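Local atomic coordinates of purine nucleoside phosphorylase (Grouper iridovirus, PDB entry 3KHS), a protein that probably catalyses the phosphorolysis of purine nucleosides to free base and ribose 1-phosphate in purine salvage. Residues L18-V23 against G72-C77; V45-I50 against G63-G68; R92-M97 against A219-V224. All blocks are in the same frame, centred on the assembly; numbering follows the deposited sequence.

How the contacts relate
Contacts 1 and 2 touch, with centres about 14 Å apart. Strand 73-79 of contact 1 and strand 64-70 of contact 2 are antiparallel neighbours in one sheet, and their backbones probably hydrogen-bond directly. Contact 2 is nested along the chain within the loop that contact 1 closes. Side chains also join them: Leu-18 and Val-76 both pack on Phe-67. Contact 3 comes later in the chain, its centre about 20 Å from that of contact 1 and about 17 Å from that of contact 2. Contact 1 sets a loop on a strand, contact 2 pairs two strands, and contact 3 joins helical segments beside the mixed sheet. The protein assembles as a trimer.

Contact 1: L18-V23 against G72-C77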
loop_
_atom_site.group_PDB
_atom_site.type_symbol
_atom_site.label_atom_id
_atom_site.label_comp_id
_atom_site.label_asym_id
_atom_site.label_seq_id
_atom_site.Cartn_x
_atom_site.Cartn_y
_atom_site.Cartn_z
ATOM N N LEU B 18 14.805 -25.882 -27.122
ATOM C CA LEU B 18 14.825 -24.828 -28.132
ATOM C C LEU B 18 16.018 -24.840 -29.081
ATOM O O LEU B 18 17.154 -25.103 -28.680
ATOM C CB LEU B 18 14.744 -23.449 -27.455
ATOM C CG LEU B 18 13.601 -23.173 -26.473
ATOM C CD1 LEU B 18 13.728 -21.741 -25.988
ATOM C CD2 LEU B 18 12.247 -23.422 -27.129
ATOM N N GLN B 19 15.744 -24.526 -30.342
ATOM C CA GLN B 19 16.775 -24.472 -31.364
ATOM C C GLN B 19 17.357 -23.064 -31.407
ATOM O O GLN B 19 18.572 -22.878 -31.554
ATOM C CB GLN B 19 16.188 -24.853 -32.723
ATOM C CG GLN B 19 15.748 -26.311 -32.811
ATOM C CD GLN B 19 16.784 -27.269 -32.230
ATOM O OE1 GLN B 19 17.970 -27.202 -32.568
ATOM N NE2 GLN B 19 16.339 -28.170 -31.348
ATOM N N ILE B 20 16.481 -22.074 -31.266
ATOM C CA ILE B 20 16.901 -20.675 -31.271
ATOM C C ILE B 20 16.370 -20.005 -30.003
ATOM O O ILE B 20 15.192 -20.124 -29.678
ATOM C CB ILE B 20 16.335 -19.920 -32.503
ATOM C CG1 ILE B 20 16.211 -20.880 -33.695
ATOM C CG2 ILE B 20 17.261 -18.751 -32.867
ATOM C CD1 ILE B 20 15.622 -20.243 -34.944
ATOM N N ARG B 21 17.242 -19.319 -29.279
ATOM C CA ARG B 21 16.803 -18.646 -28.082
ATOM C C ARG B 21 15.948 -17.467 -28.522
ATOM O O ARG B 21 16.263 -16.798 -29.501
ATOM C CB ARG B 21 18.002 -18.159 -27.267
ATOM C CG ARG B 21 18.961 -19.268 -26.838
ATOM C CD ARG B 21 19.913 -18.758 -25.774
ATOM N NE ARG B 21 19.435 -19.058 -24.422
ATOM C CZ ARG B 21 19.848 -18.435 -23.313
ATOM N NH1 ARG B 21 20.751 -17.459 -23.382
ATOM N NH2 ARG B 21 19.372 -18.799 -22.125
ATOM N N PRO B 22 14.831 -17.225 -27.825
ATOM C CA PRO B 22 13.944 -16.114 -28.159
ATOM C C PRO B 22 14.645 -14.786 -27.901
ATOM O O PRO B 22 15.410 -14.661 -26.952
ATOM C CB PRO B 22 12.765 -16.344 -27.229
ATOM C CG PRO B 22 13.423 -16.957 -26.026
ATOM C CD PRO B 22 14.300 -17.980 -26.679
ATOM N N VAL B 23 14.405 -13.801 -28.762
ATOM C CA VAL B 23 15.024 -12.489 -28.590
ATOM C C VAL B 23 13.938 -11.451 -28.242
ATOM O O VAL B 23 14.218 -10.377 -27.672
ATOM C CB VAL B 23 15.783 -12.049 -29.873
ATOM C CG1 VAL B 23 14.851 -12.065 -31.078
ATOM C CG2 VAL B 23 16.364 -10.650 -29.680
ATOM N N GLY B 72 10.074 -13.438 -38.980
ATOM C CA GLY B 72 11.494 -13.747 -38.910
ATOM C C GLY B 72 12.183 -13.536 -37.576
ATOM O O GLY B 72 13.410 -13.647 -37.480
ATOM N N VAL B 73 11.393 -13.249 -36.547
ATOM C CA VAL B 73 11.907 -13.001 -35.209
ATOM C C VAL B 73 11.564 -14.146 -34.262
ATOM O O VAL B 73 10.405 -14.525 -34.188
ATOM C CB VAL B 73 11.278 -11.697 -34.672
ATOM C CG1 VAL B 73 11.792 -11.390 -33.269
ATOM C CG2 VAL B 73 11.577 -10.543 -35.645
ATOM N N SER B 74 12.553 -14.707 -33.560
ATOM C CA SER B 74 12.264 -15.782 -32.612
ATOM C C SER B 74 11.687 -15.130 -31.344
ATOM O O SER B 74 12.304 -14.253 -30.708
ATOM C CB SER B 74 13.524 -16.580 -32.291
ATOM O OG SER B 74 14.582 -15.703 -31.981
ATOM N N CYS B 75 10.489 -15.563 -30.991
ATOM C CA CYS B 75 9.786 -15.011 -29.843
ATOM C C CYS B 75 9.371 -16.085 -28.846
ATOM O O CYS B 75 9.283 -17.284 -29.180
ATOM C CB CYS B 75 8.482 -14.299 -30.304
ATOM S SG CYS B 75 8.540 -13.110 -31.698
ATOM N N VAL B 76 9.105 -15.620 -27.626
ATOM C CA VAL B 76 8.571 -16.446 -26.551
ATOM C C VAL B 76 7.311 -15.658 -26.173
ATOM O O VAL B 76 7.376 -14.450 -25.952
ATOM C CB VAL B 76 9.528 -16.576 -25.321
ATOM C CG1 VAL B 76 9.955 -15.249 -24.837
ATOM C CG2 VAL B 76 8.810 -17.307 -24.199
ATOM N N CYS B 77 6.167 -16.335 -26.138
ATOM C CA CYS B 77 4.909 -15.679 -25.825
ATOM C C CYS B 77 4.198 -16.285 -24.628
ATOM O O CYS B 77 3.971 -17.491 -24.580
ATOM C CB CYS B 77 3.977 -15.747 -27.026
ATOM S SG CYS B 77 2.250 -15.169 -26.726
#
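Ser-74 O receives the backbone N-H of Val-23, with N and O 2.9 Å apart. The bond is nearly straight at hydrogen (167°), although the donor stands above the carbonyl plane. The same oxygen is approached by the CA-H of Pro-22, with CA 3.6 Å from O, a long and bent contact. Val-23 CG1 also lies against Ser-74 O, at 3.4 Å. One backbone carbonyl thus takes the last two residues of the 18-23 loop.

The hydroxyl of Ser-74 answers in the other direction. Its OG donates to Arg-21 O over 3.2 Å, tilted from the carbonyl plane. The torsion chi1 of 48° sets OG between the backbone N and the carbonyl carbon of its own residue, facing the loop. With the Val-23 bond, this ties Ser-74 to the loop by both main chain and side chain. Ile-20 CG2 comes up loosely beside the hydroxyl.

The remaining contacts are apolar. Pro-22 lays the CB and CG edge of its ring across Val-76, meeting CB and CG1 of the valine; the two CB atoms are 3.8 Å apart. Val-23 CG1 also reaches Val-73 CG1, at 3.8 Å. Val-76 thus takes Pro-22 and Val-73 takes Val-23; in sequence they lie after and before Ser-74.

The loop approaches the strand at a steep angle, 89° between the touching parts. It leads from helix 3-15 into strand 24-28, and the Arg-21 guanidinium turns back to Asn-15 at the end of that helix. Pro-22 is also packed on Leu-103, and Val-76 on Val-105. From Leu-24 onward the chain runs parallel to strand 73-79, which has antiparallel strand 64-70 as its other neighbour.

Contact 2: V45-I50 against G63-G68; sequences VAYSDI and GSLIFG
Val-45 and Leu-65 form an antiparallel hydrogen-bonded pair. Val-45 N donates to Leu-65 O and Leu-65 N to Val-45 O, each over 2.9 Å. A third backbone bond runs from Tyr-47 N to Gly-63 O at 2.8 Å, past the non-hydrogen-bonded pair Ala-46 and Ser-64. Here the chain leaves the strand for a 3-10 turn, in which Ile-50 N bonds back to Tyr-47 O.

The ring of Tyr-47 makes the flat contact. It lies over the backbone of Gly-63 and Ser-64, with Ser-64 N over the ring centre and Gly-63 C nearer the rim. The fit is close: Tyr-47 CE1 is 3.3 Å from Ser-64 C. Leu-65 CB meets the ring at its edge, in plane. The phenol oxygen goes past the segment to bond Gly-80 O, which fixes the far end of the ring.

Apolar side chains complete the contact. Ile-50 has CG1 anti to its carbonyl carbon (chi1 -56°) and an extended chain beyond. This sends CD1 to Leu-65 CD2, at 3.5 Å, and the two side chains cross at about a right angle. Val-45 CG2 comes more loosely to Phe-67 CE1, at 4.2 Å. Val-45 and Leu-65 point to one face of the sheet, Ala-46 and Ser-64 to the opposite one. Helix 3-15 covers the Val-45 and Leu-65 face: Trp-13 packs on Val-45 and Leu-14 on Leu-65 and Phe-67, while Thr-10 meets Ile-50.

Strands 42-46, 64-70 and 73-79 follow one another as an antiparallel meander, and this contact is its first pairing.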
loop_
_atom_site.group_PDB
_atom_site.type_symbol
_atom_site.label_atom_id
_atom_site.label_comp_id
_atom_site.label_asym_id
_atom_site.label_seq_id
_atom_site.Cartn_x
_atom_site.Cartn_y
_atom_site.Cartn_z
ATOM N N VAL B 45 4.706 -25.052 -24.141
ATOM C CA VAL B 45 4.970 -25.616 -22.833
ATOM C C VAL B 45 3.988 -25.053 -21.815
ATOM O O VAL B 45 4.013 -23.862 -21.523
ATOM C CB VAL B 45 6.410 -25.310 -22.396
ATOM C CG1 VAL B 45 6.764 -26.124 -21.182
ATOM C CG2 VAL B 45 7.378 -25.602 -23.542
ATOM N N ALA B 46 3.125 -25.913 -21.277
ATOM C CA ALA B 46 2.141 -25.497 -20.283
ATOM C C ALA B 46 2.868 -24.934 -19.079
ATOM O O ALA B 46 3.950 -25.439 -18.717
ATOM C CB ALA B 46 1.324 -26.671 -19.863
ATOM N N TYR B 47 2.293 -23.903 -18.454
ATOM C CA TYR B 47 2.923 -23.316 -17.265
ATOM C C TYR B 47 3.095 -24.386 -16.168
ATOM O O TYR B 47 4.083 -24.407 -15.434
ATOM C CB TYR B 47 2.084 -22.159 -16.695
ATOM C CG TYR B 47 2.138 -20.875 -17.488
ATOM C CD1 TYR B 47 3.074 -20.700 -18.511
ATOM C CD2 TYR B 47 1.232 -19.838 -17.235
ATOM C CE1 TYR B 47 3.107 -19.538 -19.267
ATOM C CE2 TYR B 47 1.252 -18.665 -17.981
ATOM C CZ TYR B 47 2.198 -18.520 -19.007
ATOM O OH TYR B 47 2.241 -17.366 -19.773
ATOM N N SER B 48 2.119 -25.277 -16.082
ATOM C CA SER B 48 2.108 -26.323 -15.081
ATOM C C SER B 48 3.312 -27.263 -15.115
ATOM O O SER B 48 3.659 -27.874 -14.102
ATOM C CB SER B 48 0.821 -27.122 -15.223
ATOM O OG SER B 48 0.721 -27.679 -16.517
ATOM N N ASP B 49 3.948 -27.381 -16.274
ATOM C CA ASP B 49 5.106 -28.257 -16.411
ATOM C C ASP B 49 6.401 -27.487 -16.238
ATOM O O ASP B 49 7.474 -28.081 -16.160
ATOM C CB ASP B 49 5.147 -28.937 -17.791
ATOM C CG ASP B 49 3.940 -29.824 -18.059
ATOM O OD1 ASP B 49 3.479 -30.526 -17.136
ATOM O OD2 ASP B 49 3.457 -29.836 -19.212
ATOM N N ILE B 50 6.310 -26.164 -16.199
ATOM C CA ILE B 50 7.513 -25.374 -16.051
ATOM C C ILE B 50 7.944 -25.227 -14.600
ATOM O O ILE B 50 7.174 -24.820 -13.735
ATOM C CB ILE B 50 7.353 -23.968 -16.663
ATOM C CG1 ILE B 50 6.949 -24.079 -18.124
ATOM C CG2 ILE B 50 8.641 -23.194 -16.530
ATOM C CD1 ILE B 50 6.788 -22.731 -18.780
ATOM N N GLY B 63 -2.563 -21.663 -18.346
ATOM C CA GLY B 63 -1.555 -20.904 -19.062
ATOM C C GLY B 63 -0.447 -21.660 -19.786
ATOM O O GLY B 63 -0.013 -22.727 -19.391
ATOM N N SER B 64 0.036 -21.081 -20.871
ATOM C CA SER B 64 1.103 -21.720 -21.616
ATOM C C SER B 64 2.090 -20.736 -22.196
ATOM O O SER B 64 1.763 -19.583 -22.481
ATOM C CB SER B 64 0.539 -22.591 -22.736
ATOM O OG SER B 64 -0.490 -21.922 -23.445
ATOM N N LEU B 65 3.312 -21.216 -22.367
ATOM C CA LEU B 65 4.409 -20.431 -22.907
ATOM C C LEU B 65 4.629 -20.968 -24.324
ATOM O O LEU B 65 4.772 -22.171 -24.519
ATOM C CB LEU B 65 5.640 -20.656 -22.038
ATOM C CG LEU B 65 6.761 -19.632 -21.958
ATOM C CD1 LEU B 65 6.176 -18.272 -21.653
ATOM C CD2 LEU B 65 7.768 -20.046 -20.866
ATOM N N ILE B 66 4.648 -20.081 -25.311
ATOM C CA ILE B 66 4.810 -20.487 -26.702
ATOM C C ILE B 66 6.096 -19.965 -27.314
ATOM O O ILE B 66 6.394 -18.773 -27.215
ATOM C CB ILE B 66 3.610 -19.989 -27.556
ATOM C CG1 ILE B 66 2.299 -20.489 -26.954
ATOM C CG2 ILE B 66 3.711 -20.500 -28.979
ATOM C CD1 ILE B 66 1.098 -20.223 -27.835
ATOM N N PHE B 67 6.869 -20.857 -27.928
ATOM C CA PHE B 67 8.118 -20.440 -28.576
ATOM C C PHE B 67 7.961 -20.604 -30.065
ATOM O O PHE B 67 7.545 -21.671 -30.532
ATOM C CB PHE B 67 9.309 -21.274 -28.134
ATOM C CG PHE B 67 9.583 -21.198 -26.684
ATOM C CD1 PHE B 67 8.848 -21.961 -25.791
ATOM C CD2 PHE B 67 10.558 -20.338 -26.196
ATOM C CE1 PHE B 67 9.076 -21.867 -24.437
ATOM C CE2 PHE B 67 10.796 -20.236 -24.828
ATOM C CZ PHE B 67 10.056 -20.997 -23.949
ATOM N N GLY B 68 8.300 -19.555 -30.811
ATOM C CA GLY B 68 8.162 -19.616 -32.248
ATOM C C GLY B 68 8.565 -18.303 -32.874
ATOM O O GLY B 68 8.985 -17.372 -32.189
#

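Contact 3: R92-M97 against A219-V224; sequences RATFPM and APETIV
Thr-94 and Val-224 are set against each other by their first torsions. Chi1 of 59° puts Thr-94 OG1 between its backbone N and carbonyl carbon. Chi1 of 172° turns Val-224 CG1 anti to N and leaves CG2 anti to the carbonyl carbon, facing Thr-94. The methyl Val-224 CG2 rests 3.5 Å from Thr-94 OG1 and close to Thr-94 CB. Thr-94 CG2 reaches past it to the helix backbone, 3.5 Å from Pro-220 O, and touches Pro-220 CB.

Met-97 is bent at chi2 and chi3. Its CG lies 3.4 Å from Glu-221 O and its CB packs on Val-224 CG1 at 3.9 Å. Across the segments the contact is van der Waals packing. Thr-94 OG1 accepts from Arg-98 NH1 and lies within bonding reach of the Ala-90 and Ala-91 carbonyls.

Thr-94 occupies the N-cap position of helix 95-102, but its side chain makes no capping bond. Helix 219-227 packs against this break after helix 90-93, while Ile-223 touches Ser-196 of the second subunit. Glu-221 OE2 forms a salt bridge to Arg-81 NE. Arg-81 lies in the family's GRFHxYEG motif, whose arginine binds phosphate in relatives, so Glu-221 probably positions a phosphate-site residue.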
loop_
_atom_site.group_PDB
_atom_site.type_symbol
_atom_site.label_atom_id
_atom_site.label_comp_id
_atom_site.label_asym_id
_atom_site.label_seq_id
_atom_site.Cartn_x
_atom_site.Cartn_y
_atom_site.Cartn_z
ATOM N N ARG B 92 6.935 -12.774 -7.028
ATOM C CA ARG B 92 6.449 -14.021 -7.583
ATOM C C ARG B 92 5.744 -13.807 -8.942
ATOM O O ARG B 92 6.028 -14.508 -9.917
ATOM C CB ARG B 92 5.481 -14.629 -6.581
ATOM C CG ARG B 92 5.201 -16.047 -6.789
ATOM C CD ARG B 92 6.159 -16.909 -6.002
ATOM N NE ARG B 92 6.027 -18.276 -6.497
ATOM C CZ ARG B 92 6.825 -18.814 -7.417
ATOM N NH1 ARG B 92 7.847 -18.117 -7.940
ATOM N NH2 ARG B 92 6.558 -20.033 -7.861
ATOM N N ALA B 93 4.833 -12.839 -9.015
ATOM C CA ALA B 93 4.089 -12.604 -10.258
ATOM C C ALA B 93 4.978 -12.073 -11.358
ATOM O O ALA B 93 4.597 -12.068 -12.516
ATOM C CB ALA B 93 2.915 -11.596 -10.037
ATOM N N THR B 94 6.159 -11.597 -11.000
ATOM C CA THR B 94 7.046 -11.069 -12.023
ATOM C C THR B 94 8.224 -12.009 -12.283
ATOM O O THR B 94 9.232 -11.611 -12.887
ATOM C CB THR B 94 7.588 -9.645 -11.651
ATOM O OG1 THR B 94 8.291 -9.693 -10.406
ATOM C CG2 THR B 94 6.463 -8.650 -11.574
ATOM N N PHE B 95 8.093 -13.253 -11.832
ATOM C CA PHE B 95 9.139 -14.259 -12.017
ATOM C C PHE B 95 9.321 -14.565 -13.509
ATOM O O PHE B 95 10.434 -14.751 -13.983
ATOM C CB PHE B 95 8.802 -15.549 -11.251
ATOM C CG PHE B 95 9.820 -16.638 -11.425
ATOM C CD1 PHE B 95 11.097 -16.506 -10.894
ATOM C CD2 PHE B 95 9.519 -17.767 -12.181
ATOM C CE1 PHE B 95 12.074 -17.472 -11.106
ATOM C CE2 PHE B 95 10.474 -18.735 -12.406
ATOM C CZ PHE B 95 11.762 -18.595 -11.867
ATOM N N PRO B 96 8.218 -14.625 -14.270
ATOM C CA PRO B 96 8.371 -14.913 -15.704
ATOM C C PRO B 96 9.199 -13.837 -16.429
ATOM O O PRO B 96 9.854 -14.126 -17.427
ATOM C CB PRO B 96 6.924 -15.005 -16.198
ATOM C CG PRO B 96 6.167 -15.489 -14.974
ATOM C CD PRO B 96 6.800 -14.650 -13.865
ATOM N N MET B 97 9.189 -12.603 -15.931
ATOM C CA MET B 97 9.998 -11.556 -16.560
ATOM C C MET B 97 11.477 -11.829 -16.316
ATOM O O MET B 97 12.327 -11.519 -17.168
ATOM C CB MET B 97 9.691 -10.152 -16.015
ATOM C CG MET B 97 8.441 -9.498 -16.581
ATOM S SD MET B 97 8.397 -9.372 -18.355
ATOM C CE MET B 97 7.351 -10.802 -18.775
ATOM N N ALA B 219 2.525 -2.975 -14.832
ATOM C CA ALA B 219 3.522 -2.104 -14.216
ATOM C C ALA B 219 4.625 -2.834 -13.464
ATOM O O ALA B 219 5.800 -2.517 -13.647
ATOM C CB ALA B 219 2.840 -1.084 -13.272
ATOM N N PRO B 220 4.269 -3.788 -12.567
ATOM C CA PRO B 220 5.344 -4.471 -11.866
ATOM C C PRO B 220 6.187 -5.292 -12.833
ATOM O O PRO B 220 7.371 -5.466 -12.604
ATOM C CB PRO B 220 4.611 -5.336 -10.816
ATOM C CG PRO B 220 3.331 -5.600 -11.461
ATOM C CD PRO B 220 2.972 -4.239 -12.046
ATOM N N GLU B 221 5.587 -5.789 -13.907
ATOM C CA GLU B 221 6.333 -6.567 -14.876
ATOM C C GLU B 221 7.342 -5.708 -15.649
ATOM O O GLU B 221 8.464 -6.155 -15.917
ATOM C CB GLU B 221 5.389 -7.257 -15.844
ATOM C CG GLU B 221 4.577 -8.381 -15.218
ATOM C CD GLU B 221 3.189 -8.448 -15.822
ATOM O OE1 GLU B 221 2.267 -7.786 -15.288
ATOM O OE2 GLU B 221 3.024 -9.139 -16.849
ATOM N N THR B 222 6.963 -4.485 -16.006
ATOM C CA THR B 222 7.891 -3.618 -16.735
ATOM C C THR B 222 8.963 -3.067 -15.803
ATOM O O THR B 222 10.057 -2.721 -16.242
ATOM C CB THR B 222 7.169 -2.433 -17.437
ATOM O OG1 THR B 222 6.552 -1.581 -16.448
ATOM C CG2 THR B 222 6.107 -2.966 -18.384
ATOM N N ILE B 223 8.659 -2.973 -14.517
ATOM C CA ILE B 223 9.671 -2.494 -13.584
ATOM C C ILE B 223 10.807 -3.527 -13.564
ATOM O O ILE B 223 11.976 -3.181 -13.586
ATOM C CB ILE B 223 9.149 -2.390 -12.137
ATOM C CG1 ILE B 223 8.158 -1.232 -12.008
ATOM C CG2 ILE B 223 10.343 -2.228 -11.171
ATOM C CD1 ILE B 223 7.520 -1.172 -10.626
ATOM N N VAL B 224 10.435 -4.798 -13.502
ATOM C CA VAL B 224 11.392 -5.886 -13.453
ATOM C C VAL B 224 12.110 -6.063 -14.799
ATOM O O VAL B 224 13.319 -6.235 -14.837
ATOM C CB VAL B 224 10.684 -7.169 -13.030
ATOM C CG1 VAL B 224 11.627 -8.354 -13.159
ATOM C CG2 VAL B 224 10.151 -6.998 -11.593
#